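Side-chain contacts in polyphosphate kinase (PDB 2O8R), which probably catalyses the reversible transfer of the terminal phosphate of ATP onto a growing polyphosphate chain, with magnesium as cofactor: residues R133-E138 and D218-G223; A180-P185 and D211-H216; Y491-I496 and I627-P632. The protein carries 3 engineered substitutions. All coordinates share one frame; numbering follows the deposited sequence.

Contact 1 (R133-E138 and D218-G223); sequences RFFHEE and DVVFPG
Phe135 and Val219 make the main apolar contact between helix 125-139 and the short helix 217-220. The far end of the phenyl ring does the touching: its CE2 lies 3.4 Å from Val219 CG2, and its CZ lies 3.7 Å from Val220 CG2. Both methyls sit at the rim of the ring near its plane, so the two valines meet an edge. Val220 comes in at about a right angle to the Phe135 side chain, whereas Val219 runs past it in the opposite direction. With CG anti to the backbone N (chi1 175°), the torsion carries the far end of the ring out to the valine methyls. The ring also stacks with His216 and packs on Leu143.

His136 adds a looser contact on the solvent side. Its NE2 approaches Val219 CG2 at 4.0 Å, a van der Waals approach at an oblique angle to the imidazole. One face of this imidazole is covered near its rim by Phe135 CD2.

On helix 125-139 the side-chain bonds are local. His136 ND1 is hydrogen-bonded to Arg132 O, one turn back, which ties down the ring's rotation. On the exposed surface, Arg133 NE forms a salt bridge with Glu137 OE1 at 2.8 Å, though the bond is bent and weak.

The second subunit also touches these segments: its Phe410 packs on Phe134, its Val153 on Phe221, and it takes backbone hydrogen bonds with Val220 and Gly223. Val220 also packs on Leu182 of strand 178-183. The arrangement is a helix-to-helix contact beside the mixed, mostly antiparallel sheet of the PPK1 middle domain.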
loop_
_atom_site.group_PDB
_atom_site.type_symbol
_atom_site.label_atom_id
_atom_site.label_comp_id
_atom_site.label_asym_id
_atom_site.label_seq_id
_atom_site.Cartn_x
_atom_site.Cartn_y
_atom_site.Cartn_z
ATOM N N ARG A 133 4.181 -24.265 -19.232
ATOM C CA ARG A 133 4.803 -24.430 -17.913
ATOM C C ARG A 133 4.167 -23.432 -16.967
ATOM O O ARG A 133 3.694 -23.809 -15.887
ATOM C CB ARG A 133 6.320 -24.229 -17.972
ATOM C CG ARG A 133 7.111 -25.025 -16.951
ATOM C CD ARG A 133 8.443 -24.356 -16.616
ATOM N NE ARG A 133 8.275 -23.339 -15.573
ATOM C CZ ARG A 133 8.126 -22.029 -15.784
ATOM N NH1 ARG A 133 8.136 -21.529 -17.015
ATOM N NH2 ARG A 133 7.973 -21.209 -14.750
ATOM N N PHE A 134 4.113 -22.177 -17.428
ATOM C CA PHE A 134 3.594 -21.037 -16.666
ATOM C C PHE A 134 2.185 -21.301 -16.201
ATOM O O PHE A 134 1.870 -21.124 -15.022
ATOM C CB PHE A 134 3.609 -19.782 -17.531
ATOM C CG PHE A 134 3.317 -18.496 -16.785
ATOM C CD1 PHE A 134 4.291 -17.884 -16.015
ATOM C CD2 PHE A 134 2.083 -17.870 -16.908
ATOM C CE1 PHE A 134 4.035 -16.695 -15.364
ATOM C CE2 PHE A 134 1.822 -16.678 -16.252
ATOM C CZ PHE A 134 2.801 -16.090 -15.490
ATOM N N PHE A 135 1.337 -21.732 -17.130
ATOM C CA PHE A 135 -0.014 -22.064 -16.762
ATOM C C PHE A 135 0.010 -23.112 -15.666
ATOM O O PHE A 135 -0.632 -22.928 -14.630
ATOM C CB PHE A 135 -0.855 -22.552 -17.935
ATOM C CG PHE A 135 -2.214 -22.999 -17.517
ATOM C CD1 PHE A 135 -3.212 -22.065 -17.265
ATOM C CD2 PHE A 135 -2.488 -24.342 -17.307
ATOM C CE1 PHE A 135 -4.481 -22.463 -16.849
ATOM C CE2 PHE A 135 -3.751 -24.748 -16.890
ATOM C CZ PHE A 135 -4.753 -23.803 -16.663
ATOM N N HIS A 136 0.771 -24.186 -15.869
ATOM C CA HIS A 136 0.800 -25.265 -14.876
ATOM C C HIS A 136 1.356 -24.832 -13.527
ATOM O O HIS A 136 0.705 -25.029 -12.509
ATOM C CB HIS A 136 1.496 -26.526 -15.410
ATOM C CG HIS A 136 0.623 -27.350 -16.311
ATOM N ND1 HIS A 136 0.529 -27.126 -17.669
ATOM C CD2 HIS A 136 -0.226 -28.370 -16.043
ATOM C CE1 HIS A 136 -0.327 -27.979 -18.200
ATOM N NE2 HIS A 136 -0.802 -28.745 -17.234
ATOM N N GLU A 137 2.525 -24.208 -13.507
ATOM C CA GLU A 137 3.157 -23.903 -12.226
ATOM C C GLU A 137 2.644 -22.625 -11.571
ATOM O O GLU A 137 2.651 -22.519 -10.349
ATOM C CB GLU A 137 4.676 -23.816 -12.364
ATOM C CG GLU A 137 5.378 -25.080 -12.808
ATOM C CD GLU A 137 6.878 -24.862 -12.994
ATOM O OE1 GLU A 137 7.330 -23.692 -12.943
ATOM O OE2 GLU A 137 7.611 -25.856 -13.188
ATOM N N GLU A 138 2.210 -21.654 -12.371
ATOM C CA GLU A 138 1.903 -20.321 -11.838
ATOM C C GLU A 138 0.425 -19.899 -11.872
ATOM O O GLU A 138 -0.069 -19.317 -10.912
ATOM C CB GLU A 138 2.750 -19.265 -12.549
ATOM C CG GLU A 138 4.246 -19.480 -12.423
ATOM C CD GLU A 138 4.851 -18.774 -11.233
ATOM O OE1 GLU A 138 4.093 -18.250 -10.390
ATOM O OE2 GLU A 138 6.096 -18.735 -11.143
ATOM N N ASP A 218 -8.522 -27.180 -21.469
ATOM C CA ASP A 218 -8.583 -28.640 -21.571
ATOM C C ASP A 218 -7.948 -29.383 -20.395
ATOM O O ASP A 218 -8.367 -30.494 -20.086
ATOM C CB ASP A 218 -7.970 -29.122 -22.884
ATOM C CG ASP A 218 -6.673 -28.427 -23.203
ATOM O OD1 ASP A 218 -6.717 -27.262 -23.668
ATOM O OD2 ASP A 218 -5.612 -29.046 -22.992
ATOM N N VAL A 219 -6.963 -28.783 -19.727
ATOM C CA VAL A 219 -6.375 -29.418 -18.541
ATOM C C VAL A 219 -7.248 -29.200 -17.300
ATOM O O VAL A 219 -7.225 -29.997 -16.350
ATOM C CB VAL A 219 -4.883 -29.009 -18.290
ATOM C CG1 VAL A 219 -4.218 -28.496 -19.572
ATOM C CG2 VAL A 219 -4.752 -27.999 -17.176
ATOM N N VAL A 220 -8.033 -28.128 -17.334
ATOM C CA VAL A 220 -8.904 -27.761 -16.222
ATOM C C VAL A 220 -10.173 -28.610 -16.277
ATOM O O VAL A 220 -10.724 -29.019 -15.246
ATOM C CB VAL A 220 -9.229 -26.250 -16.266
ATOM C CG1 VAL A 220 -10.269 -25.873 -15.236
ATOM C CG2 VAL A 220 -7.961 -25.443 -16.049
ATOM N N PHE A 221 -10.609 -28.913 -17.490
ATOM C CA PHE A 221 -11.789 -29.738 -17.675
ATOM C C PHE A 221 -11.471 -30.988 -18.500
ATOM O O PHE A 221 -11.895 -31.094 -19.654
ATOM C CB PHE A 221 -12.885 -28.914 -18.351
ATOM C CG PHE A 221 -13.220 -27.634 -17.630
ATOM C CD1 PHE A 221 -14.112 -27.635 -16.565
ATOM C CD2 PHE A 221 -12.649 -26.427 -18.023
ATOM C CE1 PHE A 221 -14.429 -26.454 -15.902
ATOM C CE2 PHE A 221 -12.963 -25.249 -17.372
ATOM C CZ PHE A 221 -13.855 -25.264 -16.301
ATOM N N PRO A 222 -10.725 -31.944 -17.915
ATOM C CA PRO A 222 -10.298 -33.111 -18.684
ATOM C C PRO A 222 -11.457 -33.952 -19.233
ATOM O O PRO A 222 -11.376 -34.456 -20.351
ATOM C CB PRO A 222 -9.487 -33.918 -17.668
ATOM C CG PRO A 222 -9.969 -33.454 -16.343
ATOM C CD PRO A 222 -10.233 -32.009 -16.527
ATOM N N GLY A 223 -12.531 -34.083 -18.465
ATOM C CA GLY A 223 -13.669 -34.875 -18.895
ATOM C C GLY A 223 -14.692 -34.147 -19.746
ATOM O O GLY A 223 -15.864 -34.530 -19.767
#

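Contact 2 (A180-P185 and D211-H216); sequences ALLNVP and DIIKEH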
loop_
_atom_site.group_PDB
_atom_site.type_symbol
_atom_site.label_atom_id
_atom_site.label_comp_id
_atom_site.label_asym_id
_atom_site.label_seq_id
_atom_site.Cartn_x
_atom_site.Cartn_y
_atom_site.Cartn_z
ATOM N N ALA A 180 -19.368 -23.242 -17.121
ATOM C CA ALA A 180 -18.469 -23.044 -15.998
ATOM C C ALA A 180 -17.934 -21.622 -15.919
ATOM O O ALA A 180 -17.865 -20.886 -16.917
ATOM C CB ALA A 180 -17.347 -24.028 -16.041
ATOM N N LEU A 181 -17.566 -21.241 -14.708
ATOM C CA LEU A 181 -17.047 -19.923 -14.465
ATOM C C LEU A 181 -15.669 -20.106 -13.913
ATOM O O LEU A 181 -15.495 -20.867 -12.959
ATOM C CB LEU A 181 -17.910 -19.223 -13.421
ATOM C CG LEU A 181 -17.676 -17.742 -13.139
ATOM C CD1 LEU A 181 -18.127 -16.894 -14.308
ATOM C CD2 LEU A 181 -18.446 -17.355 -11.908
ATOM N N LEU A 182 -14.679 -19.435 -14.497
ATOM C CA LEU A 182 -13.414 -19.306 -13.767
ATOM C C LEU A 182 -12.783 -17.910 -13.667
ATOM O O LEU A 182 -13.136 -16.973 -14.401
ATOM C CB LEU A 182 -12.398 -20.405 -14.118
ATOM C CG LEU A 182 -12.089 -20.764 -15.554
ATOM C CD1 LEU A 182 -11.104 -19.780 -16.120
ATOM C CD2 LEU A 182 -11.511 -22.149 -15.574
ATOM N N ASN A 183 -11.866 -17.801 -12.708
ATOM C CA ASN A 183 -11.272 -16.539 -12.323
ATOM C C ASN A 183 -10.022 -16.273 -13.116
ATOM O O ASN A 183 -9.296 -17.197 -13.468
ATOM C CB ASN A 183 -10.931 -16.559 -10.831
ATOM C CG ASN A 183 -10.232 -17.837 -10.405
ATOM O OD1 ASN A 183 -10.551 -18.927 -10.878
ATOM N ND2 ASN A 183 -9.273 -17.709 -9.511
ATOM N N VAL A 184 -9.763 -15.008 -13.415
ATOM C CA VAL A 184 -8.464 -14.657 -13.948
ATOM C C VAL A 184 -7.699 -13.964 -12.827
ATOM O O VAL A 184 -7.970 -12.815 -12.486
ATOM C CB VAL A 184 -8.561 -13.900 -15.287
ATOM C CG1 VAL A 184 -9.818 -14.333 -15.993
ATOM C CG2 VAL A 184 -8.569 -12.416 -15.100
ATOM N N PRO A 185 -6.762 -14.691 -12.212
ATOM C CA PRO A 185 -6.167 -14.299 -10.932
ATOM C C PRO A 185 -5.231 -13.105 -11.031
ATOM O O PRO A 185 -4.038 -13.225 -10.746
ATOM C CB PRO A 185 -5.386 -15.546 -10.509
ATOM C CG PRO A 185 -5.104 -16.275 -11.772
ATOM C CD PRO A 185 -6.202 -15.947 -12.742
ATOM N N ASP A 211 -5.965 -14.988 -21.979
ATOM C CA ASP A 211 -5.655 -15.728 -23.192
ATOM C C ASP A 211 -4.930 -17.040 -22.856
ATOM O O ASP A 211 -5.308 -18.106 -23.331
ATOM C CB ASP A 211 -4.844 -14.861 -24.158
ATOM C CG ASP A 211 -5.718 -13.927 -24.992
ATOM O OD1 ASP A 211 -6.955 -14.080 -24.992
ATOM O OD2 ASP A 211 -5.160 -13.039 -25.662
ATOM N N ILE A 212 -3.919 -16.961 -22.001
ATOM C CA ILE A 212 -3.212 -18.148 -21.558
ATOM C C ILE A 212 -4.170 -19.162 -20.966
ATOM O O ILE A 212 -4.121 -20.339 -21.326
ATOM C CB ILE A 212 -2.105 -17.829 -20.540
ATOM C CG1 ILE A 212 -1.153 -16.762 -21.119
ATOM C CG2 ILE A 212 -1.362 -19.144 -20.143
ATOM C CD1 ILE A 212 -0.302 -16.070 -20.057
ATOM N N ILE A 213 -5.044 -18.705 -20.076
ATOM C CA ILE A 213 -6.040 -19.589 -19.478
ATOM C C ILE A 213 -6.895 -20.278 -20.559
ATOM O O ILE A 213 -7.036 -21.499 -20.563
ATOM C CB ILE A 213 -6.907 -18.851 -18.436
ATOM C CG1 ILE A 213 -6.038 -18.454 -17.230
ATOM C CG2 ILE A 213 -8.070 -19.740 -17.994
ATOM C CD1 ILE A 213 -6.798 -17.819 -16.071
ATOM N N LYS A 214 -7.411 -19.495 -21.498
ATOM C CA LYS A 214 -8.182 -20.019 -22.622
ATOM C C LYS A 214 -7.475 -21.164 -23.362
ATOM O O LYS A 214 -8.104 -22.135 -23.766
ATOM C CB LYS A 214 -8.504 -18.887 -23.603
ATOM C CG LYS A 214 -9.545 -17.864 -23.095
ATOM C CD LYS A 214 -9.911 -16.907 -24.217
ATOM C CE LYS A 214 -11.255 -16.278 -24.024
ATOM N NZ LYS A 214 -11.573 -15.449 -25.203
ATOM N N GLU A 215 -6.163 -21.048 -23.508
ATOM C CA GLU A 215 -5.371 -21.993 -24.270
ATOM C C GLU A 215 -5.112 -23.303 -23.496
ATOM O O GLU A 215 -4.570 -24.266 -24.035
ATOM C CB GLU A 215 -4.052 -21.315 -24.665
ATOM C CG GLU A 215 -3.233 -21.994 -25.760
ATOM C CD GLU A 215 -4.029 -22.271 -27.027
ATOM O OE1 GLU A 215 -4.939 -21.480 -27.367
ATOM O OE2 GLU A 215 -3.732 -23.286 -27.693
ATOM N N HIS A 216 -5.506 -23.350 -22.232
ATOM C CA HIS A 216 -5.224 -24.530 -21.421
ATOM C C HIS A 216 -6.454 -25.051 -20.685
ATOM O O HIS A 216 -6.334 -25.820 -19.732
ATOM C CB HIS A 216 -4.089 -24.239 -20.434
ATOM C CG HIS A 216 -2.789 -23.905 -21.092
ATOM N ND1 HIS A 216 -2.400 -22.611 -21.360
ATOM C CD2 HIS A 216 -1.798 -24.699 -21.555
ATOM C CE1 HIS A 216 -1.219 -22.623 -21.952
ATOM N NE2 HIS A 216 -0.829 -23.877 -22.076
#
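Ile213 presses both arms of its side chain onto the segment Leu182-Pro185. Its branch methyl CG2 meets Leu182 CD1 at 3.6 Å, the two side chains sliding past each other in opposite directions. The longer arm is fully extended (chi2 -175°) and carries CD1 to residues Asn183-Pro185. There it lies 3.7 Å from Asn183 O, a van der Waals contact with the carbonyl oxygen, and the same CD1 methyl reaches Pro185 CD of the proline ring at 3.9 Å. Val184 offers mainly its backbone, with CA 4.2 Å from Ile213 CD1. Leu182 keeps its CG between the backbone N and the carbonyl carbon (chi1 48°), which brings CD1 to Ile213, while CD2 faces Val220 and Phe221.

This is helix-on-sheet packing: helix 209-214 packs against the mixed six-stranded sheet of the middle domain, where strand 178-183 runs between strands 146-147 and 163-169. Leu164 of the latter strand extends the apolar surface that Ile213 meets, and Ile139 of helix 125-139 covers it from another direction.

Polar bonds position this shell. Asn183 points its CB away from the helix and takes the Tyr144 N hydrogen bond on OD1, with a weak bond from ND2 to Leu142 O; Tyr144 of the second subunit packs against it. Val184 O is held by Arg161 NH1. On the helix side, His216 ND1 donates to Ile212 O at 2.9 Å, a fairly straight bond (160°); the acceptor lies near the plane of the ring, and ND1 sits tilted off the plane of the carbonyl. Held in this way, the ring keeps its stack with Phe135. At the start of the segment, Asp211 OD2 is hydrogen-bonded to Tyr300 OH.

Contact 3 (Y491-I496 and I627-P632); sequences YRLFRI and IETACP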
loop_
_atom_site.group_PDB
_atom_site.type_symbol
_atom_site.label_atom_id
_atom_site.label_comp_id
_atom_site.label_asym_id
_atom_site.label_seq_id
_atom_site.Cartn_x
_atom_site.Cartn_y
_atom_site.Cartn_z
ATOM N N TYR A 491 -6.913 32.647 9.067
ATOM C CA TYR A 491 -6.941 32.515 10.516
ATOM C C TYR A 491 -8.367 32.345 11.025
ATOM O O TYR A 491 -8.682 31.397 11.752
ATOM C CB TYR A 491 -6.321 33.745 11.168
ATOM C CG TYR A 491 -6.634 33.848 12.640
ATOM C CD1 TYR A 491 -5.918 33.105 13.565
ATOM C CD2 TYR A 491 -7.648 34.681 13.106
ATOM C CE1 TYR A 491 -6.200 33.175 14.908
ATOM C CE2 TYR A 491 -7.934 34.757 14.449
ATOM C CZ TYR A 491 -7.202 34.000 15.347
ATOM O OH TYR A 491 -7.474 34.057 16.696
ATOM N N ARG A 492 -9.214 33.283 10.626
ATOM C CA ARG A 492 -10.608 33.306 11.015
ATOM C C ARG A 492 -11.358 32.101 10.482
ATOM O O ARG A 492 -12.187 31.529 11.191
ATOM C CB ARG A 492 -11.272 34.595 10.525
ATOM C CG ARG A 492 -12.723 34.699 10.892
ATOM C CD ARG A 492 -13.355 35.963 10.351
ATOM N NE ARG A 492 -13.339 37.052 11.321
ATOM C CZ ARG A 492 -12.789 38.238 11.104
ATOM N NH1 ARG A 492 -12.214 38.507 9.940
ATOM N NH2 ARG A 492 -12.820 39.158 12.053
ATOM N N LEU A 493 -11.063 31.713 9.241
ATOM C CA LEU A 493 -11.693 30.535 8.637
ATOM C C LEU A 493 -11.481 29.288 9.495
ATOM O O LEU A 493 -12.437 28.563 9.789
ATOM C CB LEU A 493 -11.182 30.291 7.222
ATOM C CG LEU A 493 -11.678 29.032 6.495
ATOM C CD1 LEU A 493 -13.201 28.967 6.416
ATOM C CD2 LEU A 493 -11.037 28.916 5.098
ATOM N N PHE A 494 -10.241 29.049 9.917
ATOM C CA PHE A 494 -9.962 27.834 10.661
ATOM C C PHE A 494 -10.612 27.827 12.036
ATOM O O PHE A 494 -10.975 26.772 12.547
ATOM C CB PHE A 494 -8.475 27.590 10.785
ATOM C CG PHE A 494 -7.855 26.946 9.578
ATOM C CD1 PHE A 494 -8.080 25.613 9.299
ATOM C CD2 PHE A 494 -7.016 27.669 8.739
ATOM C CE1 PHE A 494 -7.490 25.002 8.203
ATOM C CE2 PHE A 494 -6.421 27.066 7.629
ATOM C CZ PHE A 494 -6.658 25.732 7.360
ATOM N N ARG A 495 -10.767 28.998 12.633
ATOM C CA ARG A 495 -11.432 29.080 13.922
ATOM C C ARG A 495 -12.897 28.740 13.762
ATOM O O ARG A 495 -13.461 28.010 14.577
ATOM C CB ARG A 495 -11.271 30.464 14.537
ATOM C CG ARG A 495 -10.001 30.611 15.322
ATOM C CD ARG A 495 -9.834 32.000 15.893
ATOM N NE ARG A 495 -11.014 32.467 16.607
ATOM C CZ ARG A 495 -11.307 32.171 17.867
ATOM N NH1 ARG A 495 -10.504 31.394 18.583
ATOM N NH2 ARG A 495 -12.414 32.654 18.411
ATOM N N ILE A 496 -13.502 29.274 12.706
ATOM C CA ILE A 496 -14.867 28.919 12.354
ATOM C C ILE A 496 -15.003 27.402 12.116
ATOM O O ILE A 496 -15.903 26.774 12.655
ATOM C CB ILE A 496 -15.379 29.741 11.149
ATOM C CG1 ILE A 496 -15.502 31.220 11.535
ATOM C CG2 ILE A 496 -16.726 29.209 10.655
ATOM C CD1 ILE A 496 -16.008 32.131 10.422
ATOM N N ILE A 627 -17.821 23.755 2.042
ATOM C CA ILE A 627 -17.054 24.961 2.296
ATOM C C ILE A 627 -15.831 25.020 1.365
ATOM O O ILE A 627 -14.970 24.131 1.364
ATOM C CB ILE A 627 -16.745 25.181 3.799
ATOM C CG1 ILE A 627 -17.917 25.943 4.444
ATOM C CG2 ILE A 627 -15.440 25.963 3.992
ATOM C CD1 ILE A 627 -17.730 26.288 5.896
ATOM N N GLU A 628 -15.808 26.066 0.544
ATOM C CA GLU A 628 -14.785 26.261 -0.478
ATOM C C GLU A 628 -14.071 27.579 -0.240
ATOM O O GLU A 628 -14.511 28.396 0.569
ATOM C CB GLU A 628 -15.437 26.340 -1.864
ATOM C CG GLU A 628 -16.364 25.194 -2.205
ATOM C CD GLU A 628 -15.654 24.005 -2.833
ATOM O OE1 GLU A 628 -14.434 24.074 -3.070
ATOM O OE2 GLU A 628 -16.335 22.996 -3.106
ATOM N N THR A 629 -12.982 27.799 -0.963
ATOM C CA THR A 629 -12.324 29.101 -0.943
ATOM C C THR A 629 -12.059 29.669 -2.325
ATOM O O THR A 629 -11.872 28.934 -3.299
ATOM C CB THR A 629 -10.985 29.078 -0.192
ATOM O OG1 THR A 629 -10.151 28.026 -0.715
ATOM C CG2 THR A 629 -11.218 28.888 1.286
ATOM N N ALA A 630 -12.050 30.995 -2.396
ATOM C CA ALA A 630 -11.479 31.691 -3.533
ATOM C C ALA A 630 -10.682 32.870 -3.003
ATOM O O ALA A 630 -11.064 33.509 -2.016
ATOM C CB ALA A 630 -12.555 32.148 -4.496
ATOM N N CYS A 631 -9.565 33.147 -3.662
ATOM C CA CYS A 631 -8.650 34.169 -3.201
ATOM C C CYS A 631 -8.220 35.109 -4.322
ATOM O O CYS A 631 -7.862 34.651 -5.411
ATOM C CB CYS A 631 -7.429 33.507 -2.614
ATOM S SG CYS A 631 -6.494 34.584 -1.583
ATOM N N PRO A 632 -8.285 36.432 -4.065
ATOM C CA PRO A 632 -7.734 37.462 -4.931
ATOM C C PRO A 632 -6.227 37.373 -5.000
ATOM O O PRO A 632 -5.567 37.153 -3.981
ATOM C CB PRO A 632 -8.107 38.760 -4.213
ATOM C CG PRO A 632 -8.305 38.374 -2.822
ATOM C CD PRO A 632 -8.955 37.031 -2.903
#
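Leu493 projects from helix 484-497 and spreads its two methyls over different residues of the segment 627-632. CD2 meets the methyl of Thr629, CD2 to CG2 3.8 Å, with the two side chains crossing obliquely. CD1 turns to Ile627, whose CG2 is a looser neighbour at 4.5 Å. The leucine can straddle both because its CG is anti to the backbone N (chi1 176°), pointing the branch out from the helix, and because Ile627 and Thr629, two positions apart on an extended chain, direct their side chains at the same helix.

Thr629 offers carbon rather than oxygen: its OG1 sits between the backbone N and the carbonyl carbon (chi1 53°), and CG2 is the group pushed forward. The intervening Glu628 points its CB away from the helix. Its OE1 is hydrogen-bonded to His439 ND1 and to Ser615 OG, while OE2 makes a salt bridge with Arg626. His439 is the predicted phosphohistidine residue, and the side chain of Ile627 lies about 7 Å from it. Val511 packs on both Leu493 and Ile627, filling in beside the pair.

The helix falls in the range of C-terminal domain 1 and the strand in that of C-terminal domain 2, both related to the phospholipase D clan, so the contact joins the two. Strand 629-632 runs next to strand 510-511 near one end of the nine-stranded sheet.

No hydrogen bond crosses between the segments. The buried interface is held by apolar packing, without directional bonds, while hydrogen bonds on the opposite side of the chain, through Glu628, tie the same segment to the predicted catalytic histidine.

In the fold
Contacts 1 and 2 form one neighbourhood in the middle domain, with centres 9 Å apart; the chain between the partners of contact 1 contains both segments of contact 2. Helices 209-214 and 217-220 follow one another and both pack against strand 178-183, with Phe221 touching Ala180 and Leu182, while helix 125-139 packs against both of them. Contact 3 comes later in the sequence and on the opposite side of the chain's centre, about 54 Å from contact 2 and 62 Å from contact 1, centre to centre. The middle-domain pair thus lies away from the predicted sites, while contact 3 joins the two C-terminal domains close to the predicted phosphohistidine.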